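PDB 3H74: pyridoxal kinase from Lactobacillus plantarum, which catalyses the ATP-dependent phosphorylation of pyridoxal to pyridoxal 5'-phosphate. Local coordinates for residues Val8-Ser13 against Ile18-Ala23; Thr28-Asp33 against Gln268-Leu273; Leu37-Leu42 against Ile80-Ser85; Asn211-Thr216 against Gln240-Ala245. One frame throughout, in Å; residues are numbered along the deposited sequence. Where two conformers were deposited one is given.

Contact 1: Val8-Ser13 against Ile18-Ala23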
loop_
_atom_site.group_PDB
_atom_site.type_symbol
_atom_site.label_atom_id
_atom_site.label_comp_id
_atom_site.label_asym_id
_atom_site.label_seq_id
_atom_site.Cartn_x
_atom_site.Cartn_y
_atom_site.Cartn_z
ATOM N N VAL A 8 -9.403 5.243 2.608
ATOM C CA VAL A 8 -8.488 4.595 1.666
ATOM C C VAL A 8 -8.433 5.462 0.426
ATOM O O VAL A 8 -9.453 5.601 -0.266
ATOM C CB VAL A 8 -8.925 3.155 1.288
ATOM C CG1 VAL A 8 -7.893 2.517 0.370
ATOM C CG2 VAL A 8 -9.122 2.323 2.539
ATOM N N ALA A 9 -7.268 6.052 0.158
ATOM C CA ALA A 9 -7.100 6.913 -1.006
ATOM C C ALA A 9 -6.085 6.278 -1.940
ATOM O O ALA A 9 -4.901 6.173 -1.598
ATOM C CB ALA A 9 -6.657 8.305 -0.593
ATOM N N GLU A 10 -6.568 5.821 -3.096
ATOM C CA GLU A 10 -5.722 5.239 -4.133
ATOM C C GLU A 10 -6.516 5.192 -5.420
ATOM O O GLU A 10 -7.663 5.622 -5.459
ATOM C CB GLU A 10 -5.179 3.859 -3.723
ATOM C CG GLU A 10 -6.244 2.812 -3.456
ATOM C CD GLU A 10 -5.730 1.683 -2.593
ATOM O OE1 GLU A 10 -4.883 1.922 -1.708
ATOM O OE2 GLU A 10 -6.202 0.557 -2.758
ATOM N N ASP A 11 -5.912 4.680 -6.483
ATOM C CA ASP A 11 -6.596 4.670 -7.770
ATOM C C ASP A 11 -7.756 3.688 -7.782
ATOM O O ASP A 11 -7.739 2.682 -7.063
ATOM C CB ASP A 11 -5.615 4.319 -8.881
ATOM C CG ASP A 11 -4.918 2.993 -8.631
ATOM O OD1 ASP A 11 -4.096 2.920 -7.714
ATOM O OD2 ASP A 11 -5.218 1.997 -9.336
ATOM N N LEU A 12 -8.758 3.990 -8.596
ATOM C CA LEU A 12 -9.827 3.052 -8.907
ATOM C C LEU A 12 -9.815 2.817 -10.409
ATOM O O LEU A 12 -10.047 3.747 -11.191
ATOM C CB LEU A 12 -11.187 3.600 -8.470
ATOM C CG LEU A 12 -12.394 2.753 -8.880
ATOM C CD1 LEU A 12 -12.341 1.358 -8.269
ATOM C CD2 LEU A 12 -13.681 3.452 -8.478
ATOM N N SER A 13 -9.551 1.574 -10.807
ATOM C CA SER A 13 -9.786 1.160 -12.187
ATOM C C SER A 13 -11.025 0.287 -12.227
ATOM O O SER A 13 -11.167 -0.662 -11.438
ATOM C CB SER A 13 -8.588 0.441 -12.807
ATOM O OG SER A 13 -7.955 -0.440 -11.907
ATOM N N ILE A 18 -7.694 -4.551 -8.901
ATOM C CA ILE A 18 -6.575 -4.116 -8.075
ATOM C C ILE A 18 -7.002 -2.907 -7.242
ATOM O O ILE A 18 -8.178 -2.542 -7.230
ATOM C CB ILE A 18 -5.291 -3.830 -8.920
ATOM C CG1 ILE A 18 -5.489 -2.650 -9.883
ATOM C CG2 ILE A 18 -4.840 -5.083 -9.690
ATOM C CD1 ILE A 18 -4.179 -2.055 -10.419
ATOM N N SER A 19 -6.046 -2.339 -6.518
ATOM C CA SER A 19 -6.200 -1.055 -5.820
ATOM C C SER A 19 -7.545 -0.919 -5.085
ATOM O O SER A 19 -7.894 -1.786 -4.286
ATOM C CB SER A 19 -5.860 0.114 -6.757
ATOM O OG SER A 19 -6.633 0.089 -7.940
ATOM N N LEU A 20 -8.310 0.142 -5.337
ATOM C CA LEU A 20 -9.508 0.386 -4.547
ATOM C C LEU A 20 -10.543 -0.721 -4.687
ATOM O O LEU A 20 -11.249 -1.046 -3.734
ATOM C CB LEU A 20 -10.118 1.731 -4.912
ATOM C CG LEU A 20 -10.983 2.439 -3.875
ATOM C CD1 LEU A 20 -10.291 2.554 -2.514
ATOM C CD2 LEU A 20 -11.312 3.822 -4.416
ATOM N N SER A 21 -10.630 -1.319 -5.881
ATOM C CA SER A 21 -11.574 -2.420 -6.106
ATOM C C SER A 21 -11.287 -3.644 -5.233
ATOM O O SER A 21 -12.194 -4.431 -4.953
ATOM C CB SER A 21 -11.599 -2.835 -7.575
ATOM O OG SER A 21 -10.542 -3.713 -7.882
ATOM N N SER A 22 -10.038 -3.822 -4.819
ATOM C CA SER A 22 -9.719 -4.919 -3.911
ATOM C C SER A 22 -9.651 -4.465 -2.454
ATOM O O SER A 22 -10.007 -5.225 -1.556
ATOM C CB SER A 22 -8.447 -5.650 -4.336
ATOM O OG SER A 22 -7.359 -4.760 -4.409
ATOM N N ALA A 23 -9.227 -3.223 -2.210
ATOM C CA ALA A 23 -9.193 -2.709 -0.846
ATOM C C ALA A 23 -10.592 -2.607 -0.240
ATOM O O ALA A 23 -10.772 -2.894 0.944
ATOM C CB ALA A 23 -8.489 -1.372 -0.794
HETATM O O HOH W 1 -9.272 -0.286 -8.562
HETATM O O HOH W 2 -9.161 -2.486 -10.395
#
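The opening half of a beta-alpha-beta unit, strand 4-13 leading into helix 19-29, illustrates how a helix start is tied to the preceding strand, here by Asp11 gripping Ser19 and Leu20. The two short axes stand nearly at right angles (99°). Asp11 O takes the amide of Leu20, with Leu20 N at 3.1 Å and almost in line with the carbonyl. Ser19 OG lies between two acceptors of one residue, 2.8 Å from Asp11 OD2 and 3.0 Å from Asp11 O, which compete for its single proton. Although CB of Asp11 points away from the helix, CG sits between the backbone N and carbonyl carbon (chi1 56°), and this brings OD2 back to the serine. Water 1 donates to Ser19 OG and accepts from Ser13 N and Ser21 N.

Apolar contacts flank this polar knot. The Val8 and Leu20 side chains run past each other in opposite directions, Val8 CG1 coming 3.8 Å from Leu20 CD1, and Leu12 crosses Leu20 roughly perpendicularly. Glu10, extended beyond CG, lays OE2 against the Ser19-Leu20 peptide, 3.1 Å from Ser19 C, and beside Ala23 CB at 3.6 Å. An alanine here removes that carboxylate, and a gap beside Ala23 CB would probably open. A weak hydrogen bond from Ser19 N to Asp215 OD2 places the helix start next to helix 213-226. Strand 4-13, helix 19-29 and the parallel strand 32-42 together form a beta-alpha-beta crossover of the ribokinase-like fold.

Contact 2: Thr28-Asp33 against Gln268-Leu273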
loop_
_atom_site.group_PDB
_atom_site.type_symbol
_atom_site.label_atom_id
_atom_site.label_comp_id
_atom_site.label_asym_id
_atom_site.label_seq_id
_atom_site.Cartn_x
_atom_site.Cartn_y
_atom_site.Cartn_z
ATOM N N THR A 28 -13.849 -3.775 4.122
ATOM C CA THR A 28 -15.240 -3.963 4.532
ATOM C C THR A 28 -15.379 -5.282 5.299
ATOM O O THR A 28 -15.986 -5.317 6.374
ATOM C CB THR A 28 -16.181 -3.921 3.320
ATOM O OG1 THR A 28 -16.080 -2.637 2.701
ATOM C CG2 THR A 28 -17.634 -4.146 3.730
ATOM N N ALA A 29 -14.789 -6.356 4.781
ATOM C CA ALA A 29 -14.862 -7.648 5.463
ATOM C C ALA A 29 -14.211 -7.583 6.836
ATOM O O ALA A 29 -14.630 -8.275 7.761
ATOM C CB ALA A 29 -14.226 -8.736 4.615
HETATM N N MSE A 30 -13.210 -6.734 6.990
HETATM C CA MSE A 30 -12.513 -6.534 8.264
HETATM C C MSE A 30 -13.229 -5.523 9.162
HETATM O O MSE A 30 -12.646 -5.074 10.104
HETATM C CB MSE A 30 -11.046 -6.095 8.003
HETATM C CG MSE A 30 -10.207 -7.185 7.208
HETATM SE SE MSE A 30 -8.281 -6.792 6.846
HETATM C CE MSE A 30 -8.444 -6.436 8.819
ATOM N N GLN A 31 -14.449 -5.168 8.830
ATOM C CA GLN A 31 -15.337 -4.428 9.735
ATOM C C GLN A 31 -14.974 -2.906 9.786
ATOM O O GLN A 31 -15.226 -2.248 10.732
ATOM C CB GLN A 31 -15.371 -5.082 11.135
ATOM C CG GLN A 31 -15.440 -6.640 11.134
ATOM C CD GLN A 31 -15.396 -7.190 12.572
ATOM O OE1 GLN A 31 -16.188 -6.876 13.204
ATOM N NE2 GLN A 31 -14.293 -7.693 13.052
ATOM N N TYR A 32 -14.504 -2.363 8.712
ATOM C CA TYR A 32 -14.340 -0.941 8.555
ATOM C C TYR A 32 -15.465 -0.295 7.773
ATOM O O TYR A 32 -15.930 -0.849 6.843
ATOM C CB TYR A 32 -12.984 -0.627 7.843
ATOM C CG TYR A 32 -11.773 -0.976 8.685
ATOM C CD1 TYR A 32 -11.248 -0.065 9.580
ATOM C CD2 TYR A 32 -11.199 -2.217 8.604
ATOM C CE1 TYR A 32 -10.181 -0.390 10.360
ATOM C CE2 TYR A 32 -10.137 -2.543 9.384
ATOM C CZ TYR A 32 -9.626 -1.606 10.265
ATOM O OH TYR A 32 -8.566 -1.856 11.062
ATOM N N ASP A 33 -15.857 0.896 8.195
ATOM C CA ASP A 33 -16.604 1.848 7.367
ATOM C C ASP A 33 -15.562 2.493 6.468
ATOM O O ASP A 33 -14.794 3.338 6.920
ATOM C CB ASP A 33 -17.306 2.892 8.268
ATOM C CG ASP A 33 -17.682 4.208 7.539
ATOM O OD1 ASP A 33 -18.223 4.159 6.415
ATOM O OD2 ASP A 33 -17.472 5.305 8.120
ATOM N N GLN A 268 -12.529 -15.324 3.289
ATOM C CA GLN A 268 -12.835 -16.427 4.195
ATOM C C GLN A 268 -11.956 -16.416 5.451
ATOM O O GLN A 268 -12.441 -16.657 6.559
ATOM C CB GLN A 268 -12.705 -17.755 3.449
ATOM C CG GLN A 268 -13.179 -18.963 4.226
ATOM C CD GLN A 268 -12.913 -20.254 3.487
ATOM O OE1 GLN A 268 -11.816 -20.475 2.965
ATOM N NE2 GLN A 268 -13.915 -21.123 3.442
ATOM N N ALA A 269 -10.669 -16.127 5.281
ATOM C CA ALA A 269 -9.743 -16.048 6.412
ATOM C C ALA A 269 -10.053 -14.857 7.303
ATOM O O ALA A 269 -9.975 -14.960 8.528
ATOM C CB ALA A 269 -8.299 -16.001 5.938
ATOM N N ILE A 270 -10.427 -13.738 6.691
ATOM C CA ILE A 270 -10.819 -12.547 7.434
ATOM C C ILE A 270 -12.054 -12.828 8.298
ATOM O O ILE A 270 -12.083 -12.494 9.488
ATOM C CB ILE A 270 -11.076 -11.370 6.476
ATOM C CG1 ILE A 270 -9.741 -10.838 5.935
ATOM C CG2 ILE A 270 -11.871 -10.277 7.191
ATOM C CD1 ILE A 270 -9.862 -9.994 4.686
ATOM N N LEU A 271 -13.065 -13.454 7.710
ATOM C CA LEU A 271 -14.267 -13.778 8.468
ATOM C C LEU A 271 -13.983 -14.798 9.578
ATOM O O LEU A 271 -14.547 -14.699 10.675
ATOM C CB LEU A 271 -15.383 -14.237 7.530
ATOM C CG LEU A 271 -16.297 -13.106 7.039
ATOM C CD1 LEU A 271 -15.587 -12.122 6.142
ATOM C CD2 LEU A 271 -17.503 -13.632 6.321
ATOM N N ALA A 272 -13.093 -15.754 9.317
ATOM C CA ALA A 272 -12.698 -16.725 10.342
ATOM C C ALA A 272 -11.997 -16.036 11.509
ATOM O O ALA A 272 -12.249 -16.367 12.669
ATOM C CB ALA A 272 -11.823 -17.817 9.753
ATOM N N LEU A 273 -11.177 -15.044 11.234
ATOM C CA LEU A 273 -10.504 -14.276 12.273
ATOM C C LEU A 273 -11.528 -13.479 13.062
ATOM O O LEU A 273 -11.460 -13.407 14.238
ATOM C CB LEU A 273 -9.455 -13.333 11.676
ATOM C CG LEU A 273 -8.587 -12.562 12.682
ATOM C CD1 LEU A 273 -7.738 -13.541 13.570
ATOM C CD2 LEU A 273 -7.745 -11.582 11.916
#
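Ile270 meets Ala29 and Met30 through its methyl groups, a small apolar contact without a hydrogen bond across it. CG2 of Ile270 lies 3.5 Å from Met30 CG and 3.8 Å from Ala29 CB. The same methyl rests 3.5 Å from Ala29 O, so it fills the angle between that carbonyl and the two side chains. A chi1 of -74° sets CG2 anti to the backbone N, on the side of Ala29 and Met30. The Met30 and Ile270 side chains cross at about a right angle, with Ile270 CD1 3.8 Å from Met30 CG. On the more exposed side, Leu271 CD1 reaches Ala29 CB at 4.0 Å.

One shell out, Trp241 and Val26 also pack on Ile270. Ala29 O accepts from Asn274 ND2; Met30 O accepts from Arg227 NE, and the same arginine makes a cation-pi contact with Tyr32. The backbone that presents Ala29 and Met30 is itself a terminator: Gln31, at positive phi (78°), is the C' residue, with Tyr32 N bonded to Leu27 O and Gln31 N to Thr28 O. The contact therefore sets the late helix 264-274 against the end of helix 19-29, at a Schellman motif from which the chain enters strand 32-42 of the alpha/beta fold.

Contact 3: Leu37-Leu42 against Ile80-Ser85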
loop_
_atom_site.group_PDB
_atom_site.type_symbol
_atom_site.label_atom_id
_atom_site.label_comp_id
_atom_site.label_asym_id
_atom_site.label_seq_id
_atom_site.Cartn_x
_atom_site.Cartn_y
_atom_site.Cartn_z
ATOM N N LEU A 37 -11.772 6.660 -1.555
ATOM C CA LEU A 37 -11.472 7.881 -2.291
ATOM C C LEU A 37 -10.538 7.639 -3.479
ATOM O O LEU A 37 -9.331 7.462 -3.297
ATOM C CB LEU A 37 -10.842 8.903 -1.349
ATOM C CG LEU A 37 -10.496 10.248 -1.985
ATOM C CD1 LEU A 37 -11.747 10.932 -2.491
ATOM C CD2 LEU A 37 -9.753 11.150 -1.010
ATOM N N PRO A 38 -11.078 7.647 -4.710
ATOM C CA PRO A 38 -10.185 7.533 -5.862
ATOM C C PRO A 38 -9.248 8.732 -5.987
ATOM O O PRO A 38 -9.693 9.877 -5.908
ATOM C CB PRO A 38 -11.155 7.490 -7.058
ATOM C CG PRO A 38 -12.469 7.012 -6.466
ATOM C CD PRO A 38 -12.494 7.685 -5.117
ATOM N N THR A 39 -7.964 8.456 -6.194
ATOM C CA THR A 39 -6.992 9.499 -6.507
ATOM C C THR A 39 -6.895 9.689 -8.022
ATOM O O THR A 39 -6.399 10.715 -8.494
ATOM C CB THR A 39 -5.615 9.141 -5.944
ATOM O OG1 THR A 39 -5.299 7.820 -6.378
ATOM C CG2 THR A 39 -5.608 9.172 -4.424
ATOM N N SER A 40 -7.369 8.680 -8.753
ATOM C CA SER A 40 -7.397 8.627 -10.210
ATOM C C SER A 40 -8.516 7.640 -10.531
ATOM O O SER A 40 -8.737 6.698 -9.763
ATOM C CB SER A 40 -6.062 8.106 -10.758
ATOM O OG SER A 40 -6.057 8.061 -12.181
ATOM N N LEU A 41 -9.228 7.857 -11.638
ATOM C CA LEU A 41 -10.313 6.970 -12.043
ATOM C C LEU A 41 -10.035 6.513 -13.473
ATOM O O LEU A 41 -9.893 7.348 -14.378
ATOM C CB LEU A 41 -11.648 7.707 -11.949
ATOM C CG LEU A 41 -12.895 6.923 -12.344
ATOM C CD1 LEU A 41 -13.099 5.634 -11.536
ATOM C CD2 LEU A 41 -14.110 7.833 -12.227
ATOM N N LEU A 42 -9.949 5.201 -13.682
ATOM C CA LEU A 42 -9.499 4.632 -14.964
ATOM C C LEU A 42 -10.481 3.604 -15.472
ATOM O O LEU A 42 -11.092 2.875 -14.682
ATOM C CB LEU A 42 -8.141 3.941 -14.820
ATOM C CG LEU A 42 -6.974 4.723 -14.211
ATOM C CD1 LEU A 42 -6.938 4.615 -12.680
ATOM C CD2 LEU A 42 -5.664 4.184 -14.767
ATOM N N ILE A 80 -3.011 5.192 2.397
ATOM C CA ILE A 80 -2.782 5.906 1.141
ATOM C C ILE A 80 -1.967 5.015 0.225
ATOM O O ILE A 80 -0.867 4.584 0.600
ATOM C CB ILE A 80 -2.025 7.259 1.342
ATOM C CG1 ILE A 80 -2.600 8.071 2.516
ATOM C CG2 ILE A 80 -1.978 8.046 0.039
ATOM C CD1 ILE A 80 -4.074 8.466 2.401
ATOM N N GLY A 81 -2.515 4.717 -0.949
ATOM C CA GLY A 81 -1.795 3.981 -1.982
ATOM C C GLY A 81 -1.372 4.924 -3.092
ATOM O O GLY A 81 -1.014 6.068 -2.836
ATOM N N TYR A 82 -1.408 4.438 -4.329
ATOM C CA TYR A 82 -1.030 5.246 -5.489
ATOM C C TYR A 82 -1.742 6.598 -5.484
ATOM O O TYR A 82 -2.971 6.653 -5.385
ATOM C CB TYR A 82 -1.364 4.494 -6.783
ATOM C CG TYR A 82 -1.113 5.285 -8.046
ATOM C CD1 TYR A 82 0.078 5.146 -8.753
ATOM C CD2 TYR A 82 -2.071 6.171 -8.539
ATOM C CE1 TYR A 82 0.308 5.873 -9.922
ATOM C CE2 TYR A 82 -1.843 6.912 -9.703
ATOM C CZ TYR A 82 -0.648 6.749 -10.381
ATOM O OH TYR A 82 -0.392 7.454 -11.544
ATOM N N VAL A 83 -0.973 7.674 -5.620
ATOM C CA VAL A 83 -1.537 9.027 -5.672
ATOM C C VAL A 83 -1.477 9.554 -7.110
ATOM O O VAL A 83 -2.516 9.749 -7.749
ATOM C CB VAL A 83 -0.863 9.989 -4.662
ATOM C CG1 VAL A 83 -1.455 11.376 -4.787
ATOM C CG2 VAL A 83 -1.041 9.481 -3.245
ATOM N N GLY A 84 -0.267 9.773 -7.618
ATOM C CA GLY A 84 -0.072 10.020 -9.046
ATOM C C GLY A 84 0.390 11.394 -9.470
ATOM O O GLY A 84 0.829 11.556 -10.606
ATOM N N SER A 85 0.292 12.376 -8.582
ATOM C CA SER A 85 0.810 13.716 -8.876
ATOM C C SER A 85 1.296 14.418 -7.625
ATOM O O SER A 85 0.851 14.115 -6.511
ATOM C CB SER A 85 -0.251 14.568 -9.578
ATOM O OG SER A 85 -1.303 14.896 -8.685
#
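Thr39 and Tyr82 are joined by a single hydrogen bond, an example of how one side chain can tie a strand corner to a neighbouring loop. Thr39 OG1 donates to Tyr82 O at 2.8 Å, with a C=O...donor angle of 145° and the donor tilted 24° from the carbonyl plane. A chi1 of 51° places this hydroxyl between the backbone N and carbonyl carbon, facing the 80-85 loop.

Van der Waals contacts surround the bond. Thr39 CB lies 3.6 Å from Val83 O, and Thr39 CG2 lies 3.8 Å from Tyr82 O, so the threonine rests on two successive carbonyls. The Tyr82 ring meets it by an edge, with CD2 4.2 Å from Thr39 OG1 and the oxygen near the ring plane. With a valine in place of the threonine, Tyr82 O would probably lose this donor and face a methyl instead.

Backbone shape accounts for the rest. Gly84 N sits 3.9 Å above one face of the Tyr82 ring, offset toward the rim, and a CB on Gly84 would clash with Tyr82 CE2. Val83 turns away, onto Leu88, Cys89 and Ile92 of helix 86-98, where Ser85 is the N-cap. The chain corner at Thr39 and Ser40 thus meets the loop after strand 77-80 beyond the intervening strand 4-13, in the layer of strand-end loops of a ribokinase-like alpha/beta sheet.

Contact 4: Asn211-Thr216 against Gln240-Ala245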
loop_
_atom_site.group_PDB
_atom_site.type_symbol
_atom_site.label_atom_id
_atom_site.label_comp_id
_atom_site.label_asym_id
_atom_site.label_seq_id
_atom_site.Cartn_x
_atom_site.Cartn_y
_atom_site.Cartn_z
ATOM N N ASN A 211 -0.893 -9.143 -10.522
ATOM C CA ASN A 211 -1.316 -7.789 -10.240
ATOM C C ASN A 211 -2.096 -7.707 -8.937
ATOM O O ASN A 211 -2.778 -8.663 -8.544
ATOM C CB ASN A 211 -2.136 -7.250 -11.408
ATOM C CG ASN A 211 -1.334 -7.205 -12.696
ATOM O OD1 ASN A 211 -0.126 -6.945 -12.677
ATOM N ND2 ASN A 211 -1.995 -7.452 -13.816
ATOM N N GLY A 212 -1.963 -6.582 -8.250
ATOM C CA GLY A 212 -2.753 -6.342 -7.061
ATOM C C GLY A 212 -2.143 -6.844 -5.764
ATOM O O GLY A 212 -2.723 -6.643 -4.699
ATOM N N THR A 213 -0.977 -7.482 -5.825
ATOM C CA THR A 213 -0.398 -8.058 -4.604
ATOM C C THR A 213 0.006 -6.966 -3.604
ATOM O O THR A 213 -0.274 -7.074 -2.410
ATOM C CB THR A 213 0.788 -9.009 -4.896
ATOM O OG1 THR A 213 1.736 -8.356 -5.739
ATOM C CG2 THR A 213 0.312 -10.278 -5.589
ATOM N N GLY A 214 0.644 -5.904 -4.094
ATOM C CA GLY A 214 1.047 -4.809 -3.220
ATOM C C GLY A 214 -0.145 -4.109 -2.597
ATOM O O GLY A 214 -0.143 -3.820 -1.403
ATOM N N ASP A 215 -1.171 -3.834 -3.400
ATOM C CA ASP A 215 -2.371 -3.162 -2.895
ATOM C C ASP A 215 -3.074 -4.008 -1.839
ATOM O O ASP A 215 -3.534 -3.486 -0.826
ATOM C CB ASP A 215 -3.370 -2.857 -4.029
ATOM C CG ASP A 215 -2.892 -1.776 -4.993
ATOM O OD1 ASP A 215 -2.323 -0.751 -4.538
ATOM O OD2 ASP A 215 -3.170 -1.939 -6.213
ATOM N N THR A 216 -3.173 -5.310 -2.081
ATOM C CA THR A 216 -3.843 -6.198 -1.151
ATOM C C THR A 216 -3.023 -6.355 0.130
ATOM O O THR A 216 -3.577 -6.330 1.229
ATOM C CB THR A 216 -4.148 -7.528 -1.828
ATOM O OG1 THR A 216 -5.019 -7.271 -2.940
ATOM C CG2 THR A 216 -4.826 -8.488 -0.863
ATOM N N GLN A 240 1.350 -14.420 5.004
ATOM C CA GLN A 240 0.707 -15.697 4.845
ATOM C C GLN A 240 -0.573 -15.551 4.006
ATOM O O GLN A 240 -0.826 -16.317 3.134
ATOM C CB GLN A 240 0.345 -16.354 6.185
ATOM C CG GLN A 240 -0.616 -17.560 5.900
ATOM C CD GLN A 240 -0.767 -18.568 7.051
ATOM O OE1 GLN A 240 -1.699 -18.433 7.861
ATOM N NE2 GLN A 240 0.109 -19.561 7.098
ATOM N N TRP A 241 -1.348 -14.528 4.311
ATOM C CA TRP A 241 -2.625 -14.302 3.586
ATOM C C TRP A 241 -2.386 -13.926 2.115
ATOM O O TRP A 241 -3.064 -14.383 1.246
ATOM C CB TRP A 241 -3.392 -13.206 4.347
ATOM C CG TRP A 241 -4.150 -13.703 5.561
ATOM C CD1 TRP A 241 -4.165 -14.943 6.060
ATOM C CD2 TRP A 241 -5.056 -12.935 6.336
ATOM N NE1 TRP A 241 -5.029 -15.004 7.120
ATOM C CE2 TRP A 241 -5.596 -13.783 7.294
ATOM C CE3 TRP A 241 -5.486 -11.622 6.292
ATOM C CZ2 TRP A 241 -6.532 -13.340 8.247
ATOM C CZ3 TRP A 241 -6.440 -11.189 7.240
ATOM C CH2 TRP A 241 -6.918 -12.059 8.189
ATOM N N LEU A 242 -1.364 -13.124 1.860
ATOM C CA LEU A 242 -1.024 -12.792 0.468
ATOM C C LEU A 242 -0.526 -14.069 -0.297
ATOM O O LEU A 242 -0.905 -14.272 -1.380
ATOM C CB LEU A 242 0.026 -11.686 0.404
ATOM C CG LEU A 242 0.393 -11.266 -1.015
ATOM C CD1 LEU A 242 -0.846 -10.531 -1.673
ATOM C CD2 LEU A 242 1.743 -10.382 -0.979
ATOM N N ASN A 243 0.270 -14.869 0.394
ATOM C CA ASN A 243 0.728 -16.145 -0.169
ATOM C C ASN A 243 -0.481 -17.008 -0.559
ATOM O O ASN A 243 -0.539 -17.567 -1.655
ATOM C CB ASN A 243 1.612 -16.843 0.866
ATOM C CG ASN A 243 2.389 -18.018 0.300
ATOM O OD1 ASN A 243 2.105 -19.165 0.639
ATOM N ND2 ASN A 243 3.377 -17.746 -0.529
HETATM N N MSE A 244 -1.463 -17.054 0.337
HETATM C CA MSE A 244 -2.707 -17.769 0.102
HETATM C C MSE A 244 -3.509 -17.203 -1.071
HETATM O O MSE A 244 -4.056 -17.959 -1.884
HETATM C CB MSE A 244 -3.542 -17.742 1.375
HETATM C CG MSE A 244 -4.886 -18.440 1.258
HETATM SE SE MSE A 244 -5.922 -18.312 2.879
HETATM C CE MSE A 244 -6.076 -16.382 2.946
ATOM N N ALA A 245 -3.576 -15.877 -1.175
ATOM C CA ALA A 245 -4.336 -15.245 -2.251
ATOM C C ALA A 245 -3.689 -15.529 -3.608
ATOM O O ALA A 245 -4.370 -15.786 -4.605
ATOM C CB ALA A 245 -4.438 -13.739 -2.002
#
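Thr213 and Leu242 bring two helices together, their CA atoms 7.0 Å apart. Residues 240-245 are helical throughout, whereas 211-216 is a helix start: Gly212 is the N-cap and the helix begins at Thr213. At Gly212 phi is 89°, where a CB would be jammed against the carbonyl O of Asn211. Gly212 O is gripped twice by one residue, since Thr216 N and Thr216 OG1, each 3.0 Å from it, arrive from opposite faces of its plane.

The run Gly212-Thr213-Gly214-Asp215 matches the GXGD signature of the ribokinase superfamily. In relatives this helix start forms an anion hole and its aspartate acts as catalytic base, and the same roles are probable here. A bound sulfate, probably from the crystallisation liquor, lies about 5 Å from the Thr213 side chain, consistent with such a site.

The link to helix 231-251 is made by one leucine. CG of Leu242 is anti to the backbone N (chi1 -178°), which projects the isobutyl group toward the start of helix 213-226, at about a right angle to the Thr213 side chain. Its CD1 methyl comes within 3.6 Å of Thr213 O and 3.9 Å of Thr213 CB, while CD2 stays farther from the same carbonyl. Thr216 CB is a looser neighbour, 4.5 Å from Leu242 CD1. Behind this helix, Trp241 packs on Leu266 and Ala269 of helix 264-274.

Overall arrangement
Along the chain, contact 1 closes first; contacts 3 and 4, in that order, both fall inside the long loop that contact 2 closes. Contacts 1 and 3 are neighbours, centres 8 Å apart, at the ends of adjoining strands 32-42, 4-13 and 77-80 of one mixed sheet. Contact 4, its centre about 14 Å from that of contact 1, touches it where Ser19 and Ile18 meet the start of helix 213-226, so the strand ends and the probable anion site share one region. Contact 2, its centre about 17 Å from that of contact 1, lies at the other end of helix 19-29. Trp241, packed against helix 264-274, joins it to contact 4.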